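Local atomic coordinates of alcohol oxidase (Myceliophthora thermophila, PDB entry 6F74), a protein that binds FAD and, as a VAO-type flavoprotein of the oxygen-dependent FAD-linked oxidoreductase family, probably oxidises a substrate at the expense of molecular oxygen. Residues A[182-187]-A[202-207]; A[222-227]-A[302-307]; A[438-443]-A[496-501]; A[449-454]-A[531-536]. All blocks are in the same frame, centred on the assembly; numbering follows the deposited sequence.

Interaction 1 (A[182-187]-A[202-207]); sequences VRFQKK and SAIHID
Val182 and Ile204 press together on the inward face of an antiparallel strand pair, while Arg183 reaches across the other face to Asp207. The ladder runs through two hydrogen-bonded pairs, Arg183 with His205 and Gln185 with Ala203; its shortest rung is Gln185 N to Ala203 O, 2.7 Å. On the face carrying Val182, Phe184 and Ile204 the fit is tight: Val182 CG1, set anti to its nitrogen (chi1 177°), meets Ile204 CG2 at 3.4 Å, closer than usual for two methyls. The edge of the Phe184 ring lies against Ile204 CG1, its CD1 4.2 Å away. The opposite face is more polar and more open to solvent at Arg183, though Ala203 is buried. There the Arg183 chain bends at chi3 (-73°) and lies alongside His205, guanidinium and imidazole almost perpendicular. Arg183 NH2 gives Asp207 OD2 a salt-bridging hydrogen bond of 2.8 Å in the guanidinium plane, meeting the oxygen on its anti side and somewhat out of the carboxylate plane. One water lies 2.6 Å from His205 ND1 and accepts a weak bond from Arg183 NE. Where the strands part, Ser202 OG donates to Lys186 O at 2.6 Å. Strand 203-208 is flanked by 179-185 and 296-306 in the antiparallel sheet of the FAD-binding domain; His301 of the latter stacks on His205, and helix 212-221 packs through Val218 and Ala219 against Val182, Phe184 and Ile204.

Interaction 2 (A[222-227]-A[302-307]); sequences NNVIAV and IKVHPN
Asn223 extends its amide anti to the main-chain nitrogen (chi1 -162°) and Asn307 turns to chi1 -148°, bringing the two side chains together at about a right angle. Asn307 ND2 donates to Asn223 OD1 at 2.7 Å, with the acceptor in the donor's amide plane and the two amides 61° apart. Asn223 has positive phi because it is the C-prime residue of the Schellman motif ending helix 212-221, so the bond ties that helix end to segment 302-307. The same Asn307 amide is held at both its polar atoms: ND2 also bonds Asp414 OD2, and OD1 accepts from Tyr415 N. With an alanine here all three bonds go, which is likely to leave the side-chain oxygen OD1 of Asn223 without this donor and its amide freer to turn. Beyond it, Ile225 and His305 form a hydrogen-bonded antiparallel pair, with Ile225 N 2.7 Å from His305 O and His305 N 3.0 Å from Ile225 O. On one side of this pair Val224 CG2 meets Val304 CG2 at 3.6 Å. On the other, Val227 CG2 touches His305 CD2 at 3.9 Å, while His305 NE2 bonds Gln259. Short strand 224-225 thus joins the edge of strand 296-306, with helix 212-221 packed on Val224 and Ala226, and helix 250-253 lying against Ile225, Val227 and His305 through Phe253.

Interaction 3 (A[438-443]-A[496-501]); sequences RLINPE and SPFVMI
Strands 438-440 and 498-501 run antiparallel at 142°, 4.7 Å apart at closest approach, with Arg438 and Met500 exchanging two main-chain hydrogen bonds of 2.9 Å. Ile440 carries the packing on one face: its CB sits over one face of the Phe498 ring, shifted toward the rim, a CH-pi contact 4.0 Å from the centroid, and CG2 lies 3.7 Å from Phe498 CZ. Phe498 CG stands between the backbone nitrogen and carbonyl carbon (chi1 71°), which swings the ring beneath the isoleucine. The Met500 chain slants across Ile440, its SD 3.7 Å from Ile440 CG1. The pair ends the seven-stranded antiparallel sheet, 435-440 being an outermost strand and 498-503 its neighbour, with 467-472 on the far side. On the other face Leu439 CD1 meets Val499 CG2 at 3.8 Å; Leu439 also lies near Tyr540, an FAD-binding residue. Losing the Phe498 ring to a smaller residue such as alanine would probably open a gap under Ile440, next to Leu341 of helix 328-346 and Val470. Past the paired residues, Pro497 CD closes to 3.1 Å from Ile440 O, and Ser496 OG bonds Ala492 O.

Interaction 4 (A[449-454]-A[531-536]); sequences NKVREA and KKLAPN
Leu533 meets Val451 and Ala454 in a small helix-to-helix contact: the last turn of helix 512-533 comes up against helix 448-458, two helices that follow strands 498-503 and 435-440 of the seven-stranded antiparallel sheet. It lies away from the flavin site and joins two helices of the fold, burying 197 Å² between the segments. Leu533 does most of the work. With CG anti to its nitrogen (chi1 180°), it spreads its two methyls along the neighbouring helix. Leu533 CD2 touches Ala454 CB at 3.7 Å, and the CA atoms of Ala454 and Leu533 are 6.3 Å apart, a close approach consistent with the small alanine side chain. Leu533 CD1 goes to the preceding turn, 4.1 Å from Val451 CG2 and 4.0 Å from Lys450 O. Val451 and Ala454 are one turn apart, so the leucine is met by successive turns of one helix side. The buried side of the contact continues beyond these residues: Val451 packs on Leu445 and on Ala335 of helix 328-346, and Leu533 on Met500 of the sheet. On the exposed side the contact turns polar. Glu453 and Lys532 cross at about a right angle as extended chains, a loose salt bridge with a weak hydrogen bond: Lys532 NZ stands 3.5 Å from Glu453 OE1 and 3.7 Å from Glu453 OE2.

Overall arrangement
From the N terminus, interaction 1 closes a short loop, with 14 residues between its segments. Interaction 2 follows in series, bringing strand 296-306 back to the stretch after helix 212-221 across 74 residues; the two touch within one sheet, where Ile204 O probably accepts from Ile302 N. Interactions 3 and 4, closing loops of 52 and 76 residues, cross, their segments alternating: strand, helix, strand, helix. They meet where Arg438 NE probably bonds Ala534 O, so the sheet's edge strand 435-440 is joined to the residues just after helix 512-533, which itself meets helix 448-458. Interactions 1 and 4 sit on opposite sides of the chain's centre, about 43 Å apart between centres.

Interaction 1 (A[182-187]-A[202-207])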
loop_
_atom_site.group_PDB
_atom_site.type_symbol
_atom_site.label_atom_id
_atom_site.label_comp_id
_atom_site.label_asym_id
_atom_site.label_seq_id
_atom_site.Cartn_x
_atom_site.Cartn_y
_atom_site.Cartn_z
ATOM N N VAL A 182 -2.385 19.512 10.888
ATOM C CA VAL A 182 -1.769 18.388 11.579
ATOM C C VAL A 182 -1.201 18.957 12.872
ATOM O O VAL A 182 -0.299 19.795 12.826
ATOM C CB VAL A 182 -0.654 17.751 10.742
ATOM C CG1 VAL A 182 0.016 16.637 11.510
ATOM C CG2 VAL A 182 -1.236 17.215 9.431
ATOM N N ARG A 183 -1.729 18.509 14.005
ATOM C CA ARG A 183 -1.379 19.110 15.287
ATOM C C ARG A 183 -0.895 18.070 16.264
ATOM O O ARG A 183 -1.499 17.013 16.412
ATOM C CB ARG A 183 -2.578 19.836 15.892
ATOM C CG ARG A 183 -3.045 21.035 15.098
ATOM C CD ARG A 183 -4.266 21.685 15.738
ATOM N NE ARG A 183 -5.479 20.888 15.546
ATOM C CZ ARG A 183 -6.180 20.795 14.404
ATOM N NH1 ARG A 183 -5.823 21.448 13.293
ATOM N NH2 ARG A 183 -7.283 20.054 14.377
ATOM N N PHE A 184 0.189 18.408 16.951
ATOM C CA PHE A 184 0.792 17.551 17.944
ATOM C C PHE A 184 0.067 17.725 19.265
ATOM O O PHE A 184 -0.263 18.832 19.648
ATOM C CB PHE A 184 2.278 17.926 18.076
ATOM C CG PHE A 184 2.992 17.215 19.188
ATOM C CD1 PHE A 184 3.404 15.898 19.032
ATOM C CD2 PHE A 184 3.250 17.865 20.399
ATOM C CE1 PHE A 184 4.057 15.231 20.054
ATOM C CE2 PHE A 184 3.910 17.205 21.433
ATOM C CZ PHE A 184 4.322 15.879 21.261
ATOM N N GLN A 185 -0.145 16.622 19.967
ATOM C CA GLN A 185 -0.706 16.629 21.327
ATOM C C GLN A 185 0.317 16.025 22.278
ATOM O O GLN A 185 0.618 14.845 22.165
ATOM C CB GLN A 185 -1.975 15.762 21.373
ATOM C CG GLN A 185 -3.110 16.215 20.461
ATOM C CD GLN A 185 -4.375 15.399 20.630
ATOM O OE1 GLN A 185 -4.337 14.170 20.868
ATOM N NE2 GLN A 185 -5.517 16.078 20.553
ATOM N N LYS A 186 0.831 16.791 23.231
ATOM C CA LYS A 186 1.797 16.231 24.196
ATOM C C LYS A 186 1.208 15.014 24.917
ATOM O O LYS A 186 1.900 14.030 25.189
ATOM C CB LYS A 186 2.267 17.283 25.209
ATOM C CG LYS A 186 3.332 16.760 26.168
ATOM C CD LYS A 186 3.812 17.821 27.170
ATOM C CE LYS A 186 3.157 17.643 28.539
ATOM N NZ LYS A 186 3.434 18.690 29.586
ATOM N N LYS A 187 -0.087 15.092 25.204
ATOM C CA LYS A 187 -0.834 13.991 25.817
ATOM C C LYS A 187 -2.092 13.803 24.975
ATOM O O LYS A 187 -2.814 14.758 24.710
ATOM C CB LYS A 187 -1.167 14.335 27.274
ATOM C CG LYS A 187 0.015 14.539 28.244
ATOM C CD LYS A 187 -0.542 15.156 29.539
ATOM C CE LYS A 187 0.491 15.370 30.630
ATOM N NZ LYS A 187 1.342 14.185 30.902
ATOM N N SER A 202 1.942 10.763 23.881
ATOM C CA SER A 202 1.662 11.826 22.930
ATOM C C SER A 202 0.865 11.315 21.722
ATOM O O SER A 202 0.729 10.097 21.502
ATOM C CB SER A 202 2.966 12.489 22.478
ATOM O OG SER A 202 3.691 13.058 23.555
ATOM N N ALA A 203 0.328 12.264 20.960
ATOM C CA ALA A 203 -0.392 11.948 19.734
ATOM C C ALA A 203 -0.273 13.029 18.670
ATOM O O ALA A 203 0.172 14.149 18.963
ATOM C CB ALA A 203 -1.834 11.652 20.036
ATOM N N ILE A 204 -0.642 12.662 17.431
ATOM C CA ILE A 204 -0.855 13.635 16.373
ATOM C C ILE A 204 -2.297 13.543 15.874
ATOM O O ILE A 204 -2.779 12.450 15.535
ATOM C CB ILE A 204 0.190 13.530 15.239
ATOM C CG1 ILE A 204 1.569 13.918 15.786
ATOM C CG2 ILE A 204 -0.185 14.456 14.093
ATOM C CD1 ILE A 204 2.726 13.985 14.788
ATOM N N HIS A 205 -2.985 14.694 15.864
ATOM C CA HIS A 205 -4.292 14.820 15.234
ATOM C C HIS A 205 -4.065 15.080 13.759
ATOM O O HIS A 205 -3.655 16.170 13.358
ATOM C CB HIS A 205 -5.110 15.947 15.880
ATOM C CG HIS A 205 -6.538 15.999 15.404
ATOM N ND1 HIS A 205 -7.422 16.993 15.761
ATOM C CD2 HIS A 205 -7.187 15.224 14.506
ATOM C CE1 HIS A 205 -8.575 16.789 15.156
ATOM N NE2 HIS A 205 -8.459 15.725 14.384
ATOM N N ILE A 206 -4.285 14.055 12.944
ATOM C CA ILE A 206 -4.170 14.233 11.513
ATOM C C ILE A 206 -5.544 14.654 11.015
ATOM O O ILE A 206 -6.382 13.796 10.741
ATOM C CB ILE A 206 -3.690 12.954 10.815
ATOM C CG1 ILE A 206 -2.419 12.424 11.496
ATOM C CG2 ILE A 206 -3.436 13.227 9.336
ATOM C CD1 ILE A 206 -1.957 11.059 10.990
ATOM N N ASP A 207 -5.763 15.970 10.898
ATOM C CA ASP A 207 -7.074 16.545 10.624
ATOM C C ASP A 207 -7.214 16.827 9.140
ATOM O O ASP A 207 -7.343 17.962 8.710
ATOM C CB ASP A 207 -7.277 17.825 11.468
ATOM C CG ASP A 207 -8.741 18.197 11.650
ATOM O OD1 ASP A 207 -9.657 17.515 11.090
ATOM O OD2 ASP A 207 -8.974 19.199 12.372
HETATM O O HOH W 1 -6.725 18.543 17.720
#

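Interaction 2 (A[222-227]-A[302-307])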
loop_
_atom_site.group_PDB
_atom_site.type_symbol
_atom_site.label_atom_id
_atom_site.label_comp_id
_atom_site.label_asym_id
_atom_site.label_seq_id
_atom_site.Cartn_x
_atom_site.Cartn_y
_atom_site.Cartn_z
ATOM N N ASN A 222 8.418 18.072 16.866
ATOM C CA ASN A 222 8.105 17.755 18.249
ATOM C C ASN A 222 8.933 16.619 18.835
ATOM O O ASN A 222 8.586 16.090 19.903
ATOM C CB ASN A 222 6.601 17.484 18.334
ATOM C CG ASN A 222 5.791 18.746 18.098
ATOM O OD1 ASN A 222 5.730 19.617 18.967
ATOM N ND2 ASN A 222 5.204 18.868 16.916
ATOM N N ASN A 223 10.042 16.267 18.165
ATOM C CA ASN A 223 10.951 15.226 18.639
ATOM C C ASN A 223 10.238 13.898 18.974
ATOM O O ASN A 223 10.506 13.280 20.000
ATOM C CB ASN A 223 11.743 15.753 19.851
ATOM C CG ASN A 223 13.001 14.932 20.156
ATOM O OD1 ASN A 223 13.599 14.324 19.275
ATOM N ND2 ASN A 223 13.407 14.928 21.432
ATOM N N VAL A 224 9.296 13.478 18.134
ATOM C CA VAL A 224 8.649 12.181 18.336
ATOM C C VAL A 224 8.701 11.361 17.055
ATOM O O VAL A 224 9.027 11.863 15.977
ATOM C CB VAL A 224 7.204 12.305 18.856
ATOM C CG1 VAL A 224 7.179 13.010 20.218
ATOM C CG2 VAL A 224 6.326 13.031 17.839
ATOM N N ILE A 225 8.361 10.093 17.198
ATOM C CA ILE A 225 8.361 9.137 16.099
ATOM C C ILE A 225 6.930 8.860 15.683
ATOM O O ILE A 225 6.140 8.351 16.471
ATOM C CB ILE A 225 9.061 7.826 16.489
ATOM C CG1 ILE A 225 10.528 8.107 16.847
ATOM C CG2 ILE A 225 8.996 6.811 15.338
ATOM C CD1 ILE A 225 11.299 6.912 17.345
ATOM N N ALA A 226 6.613 9.219 14.447
ATOM C CA ALA A 226 5.369 8.874 13.806
ATOM C C ALA A 226 5.679 7.649 12.957
ATOM O O ALA A 226 6.628 7.644 12.168
ATOM C CB ALA A 226 4.889 10.014 12.911
ATOM N N VAL A 227 4.869 6.614 13.145
ATOM C CA VAL A 227 5.055 5.331 12.506
ATOM C C VAL A 227 4.269 5.337 11.181
ATOM O O VAL A 227 3.107 4.945 11.143
ATOM C CB VAL A 227 4.632 4.164 13.432
ATOM C CG1 VAL A 227 5.001 2.825 12.809
ATOM C CG2 VAL A 227 5.315 4.262 14.769
ATOM N N ILE A 302 -3.282 9.526 15.876
ATOM C CA ILE A 302 -2.307 8.438 15.984
ATOM C C ILE A 302 -1.426 8.588 17.222
ATOM O O ILE A 302 -1.057 9.697 17.591
ATOM C CB ILE A 302 -1.382 8.315 14.740
ATOM C CG1 ILE A 302 -0.694 9.645 14.425
ATOM C CG2 ILE A 302 -2.173 7.802 13.540
ATOM C CD1 ILE A 302 0.498 9.535 13.495
ATOM N N LYS A 303 -1.068 7.457 17.832
ATOM C CA LYS A 303 0.010 7.416 18.819
ATOM C C LYS A 303 1.288 7.889 18.159
ATOM O O LYS A 303 1.569 7.547 16.993
ATOM C CB LYS A 303 0.261 5.995 19.311
ATOM C CG LYS A 303 -0.845 5.379 20.100
ATOM C CD LYS A 303 -0.470 3.962 20.533
ATOM C CE LYS A 303 -1.661 3.174 21.065
ATOM N NZ LYS A 303 -1.520 1.710 20.609
ATOM N N VAL A 304 2.048 8.695 18.885
ATOM C CA VAL A 304 3.437 8.985 18.510
ATOM C C VAL A 304 4.316 8.657 19.705
ATOM O O VAL A 304 3.847 8.615 20.842
ATOM C CB VAL A 304 3.658 10.406 17.953
ATOM C CG1 VAL A 304 2.926 10.530 16.636
ATOM C CG2 VAL A 304 3.230 11.499 18.921
ATOM N N HIS A 305 5.586 8.379 19.426
ATOM C CA HIS A 305 6.455 7.693 20.365
ATOM C C HIS A 305 7.718 8.494 20.655
ATOM O O HIS A 305 8.207 9.174 19.766
ATOM C CB HIS A 305 6.794 6.324 19.776
ATOM C CG HIS A 305 5.592 5.469 19.552
ATOM N ND1 HIS A 305 5.074 4.638 20.519
ATOM C CD2 HIS A 305 4.781 5.349 18.476
ATOM C CE1 HIS A 305 3.997 4.043 20.044
ATOM N NE2 HIS A 305 3.792 4.458 18.806
ATOM N N PRO A 306 8.268 8.383 21.878
ATOM C CA PRO A 306 9.510 9.095 22.198
ATOM C C PRO A 306 10.609 8.831 21.165
ATOM O O PRO A 306 10.746 7.703 20.691
ATOM C CB PRO A 306 9.924 8.497 23.563
ATOM C CG PRO A 306 8.661 7.940 24.151
ATOM C CD PRO A 306 7.865 7.463 22.963
ATOM N N ASN A 307 11.373 9.867 20.821
ATOM C CA ASN A 307 12.547 9.700 19.962
ATOM C C ASN A 307 13.557 8.784 20.664
ATOM O O ASN A 307 13.516 8.610 21.873
ATOM C CB ASN A 307 13.207 11.049 19.593
ATOM C CG ASN A 307 13.868 11.059 18.210
ATOM O OD1 ASN A 307 14.223 10.003 17.664
ATOM N ND2 ASN A 307 14.064 12.266 17.657
#

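Interaction 3 (A[438-443]-A[496-501])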
loop_
_atom_site.group_PDB
_atom_site.type_symbol
_atom_site.label_atom_id
_atom_site.label_comp_id
_atom_site.label_asym_id
_atom_site.label_seq_id
_atom_site.Cartn_x
_atom_site.Cartn_y
_atom_site.Cartn_z
ATOM N N ARG A 438 2.819 -12.850 1.145
ATOM C CA ARG A 438 2.606 -13.915 2.092
ATOM C C ARG A 438 3.338 -13.622 3.388
ATOM O O ARG A 438 4.563 -13.426 3.405
ATOM C CB ARG A 438 3.048 -15.250 1.521
ATOM C CG ARG A 438 2.476 -16.437 2.301
ATOM C CD ARG A 438 1.005 -16.627 2.011
ATOM N NE ARG A 438 0.383 -17.658 2.831
ATOM C CZ ARG A 438 -0.941 -17.799 2.992
ATOM N NH1 ARG A 438 -1.810 -16.969 2.392
ATOM N NH2 ARG A 438 -1.401 -18.782 3.765
ATOM N N LEU A 439 2.569 -13.544 4.466
ATOM C CA LEU A 439 3.132 -13.435 5.795
ATOM C C LEU A 439 3.744 -14.801 6.124
ATOM O O LEU A 439 3.131 -15.837 5.840
ATOM C CB LEU A 439 2.076 -13.033 6.810
ATOM C CG LEU A 439 1.750 -11.534 6.966
ATOM C CD1 LEU A 439 1.198 -10.928 5.667
ATOM C CD2 LEU A 439 0.717 -11.392 8.079
ATOM N N ILE A 440 4.950 -14.796 6.686
ATOM C CA ILE A 440 5.706 -16.028 6.986
ATOM C C ILE A 440 5.908 -16.202 8.493
ATOM O O ILE A 440 6.541 -15.356 9.133
ATOM C CB ILE A 440 7.094 -16.015 6.311
ATOM C CG1 ILE A 440 6.973 -15.724 4.815
ATOM C CG2 ILE A 440 7.812 -17.327 6.519
ATOM C CD1 ILE A 440 6.078 -16.654 4.019
ATOM N N ASN A 441 5.367 -17.301 9.035
ATOM C CA ASN A 441 5.545 -17.661 10.461
ATOM C C ASN A 441 6.869 -18.437 10.650
ATOM O O ASN A 441 7.306 -19.137 9.734
ATOM C CB ASN A 441 4.353 -18.485 10.962
ATOM C CG ASN A 441 4.176 -19.783 10.194
ATOM O OD1 ASN A 441 4.085 -19.773 8.975
ATOM N ND2 ASN A 441 4.165 -20.913 10.915
ATOM N N PRO A 442 7.511 -18.333 11.831
ATOM C CA PRO A 442 8.831 -18.971 11.998
ATOM C C PRO A 442 8.888 -20.464 11.688
ATOM O O PRO A 442 9.892 -20.945 11.150
ATOM C CB PRO A 442 9.155 -18.755 13.474
ATOM C CG PRO A 442 8.305 -17.616 13.900
ATOM C CD PRO A 442 7.065 -17.655 13.060
ATOM N N GLU A 443 7.812 -21.166 12.046
ATOM C CA GLU A 443 7.695 -22.620 11.906
ATOM C C GLU A 443 7.691 -23.071 10.448
ATOM O O GLU A 443 7.966 -24.230 10.172
ATOM C CB GLU A 443 6.400 -23.150 12.575
ATOM C CG GLU A 443 6.331 -22.924 14.101
ATOM C CD GLU A 443 5.813 -21.540 14.508
ATOM O OE1 GLU A 443 5.422 -20.768 13.620
ATOM O OE2 GLU A 443 5.855 -21.194 15.702
ATOM N N SER A 496 3.790 -13.695 12.433
ATOM C CA SER A 496 4.681 -13.630 11.277
ATOM C C SER A 496 5.583 -12.406 11.364
ATOM O O SER A 496 5.086 -11.277 11.332
ATOM C CB SER A 496 3.854 -13.604 9.994
ATOM O OG SER A 496 2.883 -14.647 10.032
ATOM N N PRO A 497 6.901 -12.606 11.498
ATOM C CA PRO A 497 7.764 -11.439 11.682
ATOM C C PRO A 497 8.071 -10.698 10.397
ATOM O O PRO A 497 8.470 -9.533 10.459
ATOM C CB PRO A 497 9.040 -12.013 12.305
ATOM C CG PRO A 497 9.017 -13.472 12.034
ATOM C CD PRO A 497 7.629 -13.872 11.665
ATOM N N PHE A 498 7.878 -11.352 9.253
ATOM C CA PHE A 498 8.130 -10.734 7.974
ATOM C C PHE A 498 7.163 -11.186 6.891
ATOM O O PHE A 498 6.421 -12.141 7.056
ATOM C CB PHE A 498 9.584 -10.958 7.541
ATOM C CG PHE A 498 9.920 -12.368 7.134
ATOM C CD1 PHE A 498 10.378 -13.287 8.075
ATOM C CD2 PHE A 498 9.869 -12.760 5.802
ATOM C CE1 PHE A 498 10.711 -14.573 7.700
ATOM C CE2 PHE A 498 10.223 -14.045 5.424
ATOM C CZ PHE A 498 10.638 -14.955 6.368
ATOM N N VAL A 499 7.176 -10.432 5.793
ATOM C CA VAL A 499 6.373 -10.698 4.617
ATOM C C VAL A 499 7.297 -10.931 3.432
ATOM O O VAL A 499 8.321 -10.275 3.296
ATOM C CB VAL A 499 5.428 -9.529 4.314
ATOM C CG1 VAL A 499 4.493 -9.878 3.155
ATOM C CG2 VAL A 499 4.615 -9.177 5.563
ATOM N N MET A 500 6.935 -11.899 2.590
ATOM C CA MET A 500 7.574 -12.071 1.275
ATOM C C MET A 500 6.612 -11.546 0.236
ATOM O O MET A 500 5.413 -11.871 0.269
ATOM C CB MET A 500 7.897 -13.533 0.990
ATOM C CG MET A 500 8.959 -14.099 1.917
ATOM S SD MET A 500 9.181 -15.874 1.887
ATOM C CE MET A 500 10.019 -16.143 0.342
ATOM N N ILE A 501 7.120 -10.688 -0.641
ATOM C CA ILE A 501 6.397 -10.207 -1.808
ATOM C C ILE A 501 7.166 -10.646 -3.052
ATOM O O ILE A 501 8.380 -10.499 -3.124
ATOM C CB ILE A 501 6.273 -8.685 -1.781
ATOM C CG1 ILE A 501 5.466 -8.289 -0.550
ATOM C CG2 ILE A 501 5.616 -8.157 -3.044
ATOM C CD1 ILE A 501 5.220 -6.813 -0.370
#

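Interaction 4 (A[449-454]-A[531-536])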
loop_
_atom_site.group_PDB
_atom_site.type_symbol
_atom_site.label_atom_id
_atom_site.label_comp_id
_atom_site.label_asym_id
_atom_site.label_seq_id
_atom_site.Cartn_x
_atom_site.Cartn_y
_atom_site.Cartn_z
ATOM N N ASN A 449 14.939 -27.379 3.150
ATOM C CA ASN A 449 14.583 -27.837 1.808
ATOM C C ASN A 449 13.280 -27.223 1.345
ATOM O O ASN A 449 13.171 -26.797 0.187
ATOM C CB ASN A 449 14.554 -29.365 1.717
ATOM C CG ASN A 449 15.946 -29.970 1.757
ATOM O OD1 ASN A 449 16.896 -29.372 1.244
ATOM N ND2 ASN A 449 16.073 -31.165 2.340
ATOM N N LYS A 450 12.309 -27.119 2.248
ATOM C CA LYS A 450 11.034 -26.464 1.915
ATOM C C LYS A 450 11.198 -24.989 1.555
ATOM O O LYS A 450 10.519 -24.469 0.658
ATOM C CB LYS A 450 10.028 -26.618 3.053
ATOM C CG LYS A 450 9.557 -28.034 3.230
ATOM C CD LYS A 450 8.556 -28.177 4.337
ATOM C CE LYS A 450 8.279 -29.652 4.573
ATOM N NZ LYS A 450 7.298 -29.794 5.663
ATOM N N VAL A 451 12.107 -24.335 2.260
ATOM C CA VAL A 451 12.380 -22.928 2.043
ATOM C C VAL A 451 13.066 -22.783 0.706
ATOM O O VAL A 451 12.628 -22.007 -0.134
ATOM C CB VAL A 451 13.246 -22.356 3.179
ATOM C CG1 VAL A 451 13.673 -20.934 2.912
ATOM C CG2 VAL A 451 12.481 -22.432 4.490
ATOM N N ARG A 452 14.136 -23.539 0.511
ATOM C CA ARG A 452 14.875 -23.543 -0.754
ATOM C C ARG A 452 13.980 -23.781 -1.978
ATOM O O ARG A 452 14.129 -23.080 -2.999
ATOM C CB ARG A 452 16.008 -24.556 -0.715
ATOM C CG ARG A 452 17.003 -24.486 -1.870
ATOM C CD ARG A 452 17.585 -23.084 -2.074
ATOM N NE ARG A 452 18.547 -23.066 -3.174
ATOM C CZ ARG A 452 18.248 -23.048 -4.477
ATOM N NH1 ARG A 452 16.978 -23.044 -4.910
ATOM N NH2 ARG A 452 19.244 -23.032 -5.356
ATOM N N GLU A 453 13.031 -24.700 -1.849
ATOM C CA GLU A 453 12.052 -24.954 -2.900
ATOM C C GLU A 453 11.125 -23.732 -3.171
ATOM O O GLU A 453 10.800 -23.406 -4.324
ATOM C CB GLU A 453 11.199 -26.177 -2.514
ATOM C CG GLU A 453 10.354 -26.676 -3.687
ATOM C CD GLU A 453 9.056 -27.359 -3.342
ATOM O OE1 GLU A 453 8.336 -26.948 -2.369
ATOM O OE2 GLU A 453 8.828 -28.324 -4.118
ATOM N N ALA A 454 10.698 -23.055 -2.112
ATOM C CA ALA A 454 9.921 -21.824 -2.257
ATOM C C ALA A 454 10.723 -20.726 -2.972
ATOM O O ALA A 454 10.235 -20.103 -3.919
ATOM C CB ALA A 454 9.460 -21.326 -0.898
ATOM N N LYS A 531 2.221 -19.909 -0.467
ATOM C CA LYS A 531 1.183 -20.536 0.349
ATOM C C LYS A 531 1.580 -21.887 0.829
ATOM O O LYS A 531 1.326 -22.218 1.991
ATOM C CB LYS A 531 -0.166 -20.618 -0.396
ATOM C CG LYS A 531 -0.858 -19.276 -0.461
ATOM C CD LYS A 531 -2.305 -19.311 -0.924
ATOM C CE LYS A 531 -2.807 -17.882 -1.118
ATOM N NZ LYS A 531 -4.240 -17.737 -1.543
ATOM N N LYS A 532 2.198 -22.683 -0.051
ATOM C CA LYS A 532 2.721 -23.988 0.338
ATOM C C LYS A 532 3.784 -23.878 1.418
ATOM O O LYS A 532 3.814 -24.695 2.344
ATOM C CB LYS A 532 3.287 -24.739 -0.869
ATOM C CG LYS A 532 3.767 -26.159 -0.536
ATOM C CD LYS A 532 4.096 -26.944 -1.804
ATOM C CE LYS A 532 4.672 -28.293 -1.473
ATOM N NZ LYS A 532 5.433 -28.824 -2.634
ATOM N N LEU A 533 4.669 -22.894 1.299
ATOM C CA LEU A 533 5.635 -22.604 2.356
ATOM C C LEU A 533 4.980 -22.225 3.678
ATOM O O LEU A 533 5.334 -22.792 4.716
ATOM C CB LEU A 533 6.544 -21.468 1.944
ATOM C CG LEU A 533 7.627 -21.046 2.949
ATOM C CD1 LEU A 533 8.570 -22.202 3.251
ATOM C CD2 LEU A 533 8.360 -19.843 2.363
ATOM N N ALA A 534 4.062 -21.260 3.636
ATOM C CA ALA A 534 3.342 -20.815 4.845
ATOM C C ALA A 534 1.826 -20.896 4.679
ATOM O O ALA A 534 1.188 -19.894 4.384
ATOM C CB ALA A 534 3.762 -19.406 5.218
ATOM N N PRO A 535 1.230 -22.098 4.896
ATOM C CA PRO A 535 -0.189 -22.271 4.557
ATOM C C PRO A 535 -1.181 -21.761 5.587
ATOM O O PRO A 535 -2.362 -21.670 5.289
ATOM C CB PRO A 535 -0.318 -23.784 4.365
ATOM C CG PRO A 535 0.687 -24.353 5.312
ATOM C CD PRO A 535 1.817 -23.352 5.400
ATOM N N ASN A 536 -0.716 -21.413 6.782
ATOM C CA ASN A 536 -1.605 -21.056 7.890
ATOM C C ASN A 536 -1.664 -19.588 8.199
ATOM O O ASN A 536 -2.220 -19.229 9.218
ATOM C CB ASN A 536 -1.132 -21.815 9.145
ATOM C CG ASN A 536 -1.118 -23.315 8.926
ATOM O OD1 ASN A 536 -2.018 -23.876 8.248
ATOM N ND2 ASN A 536 -0.119 -23.983 9.494
#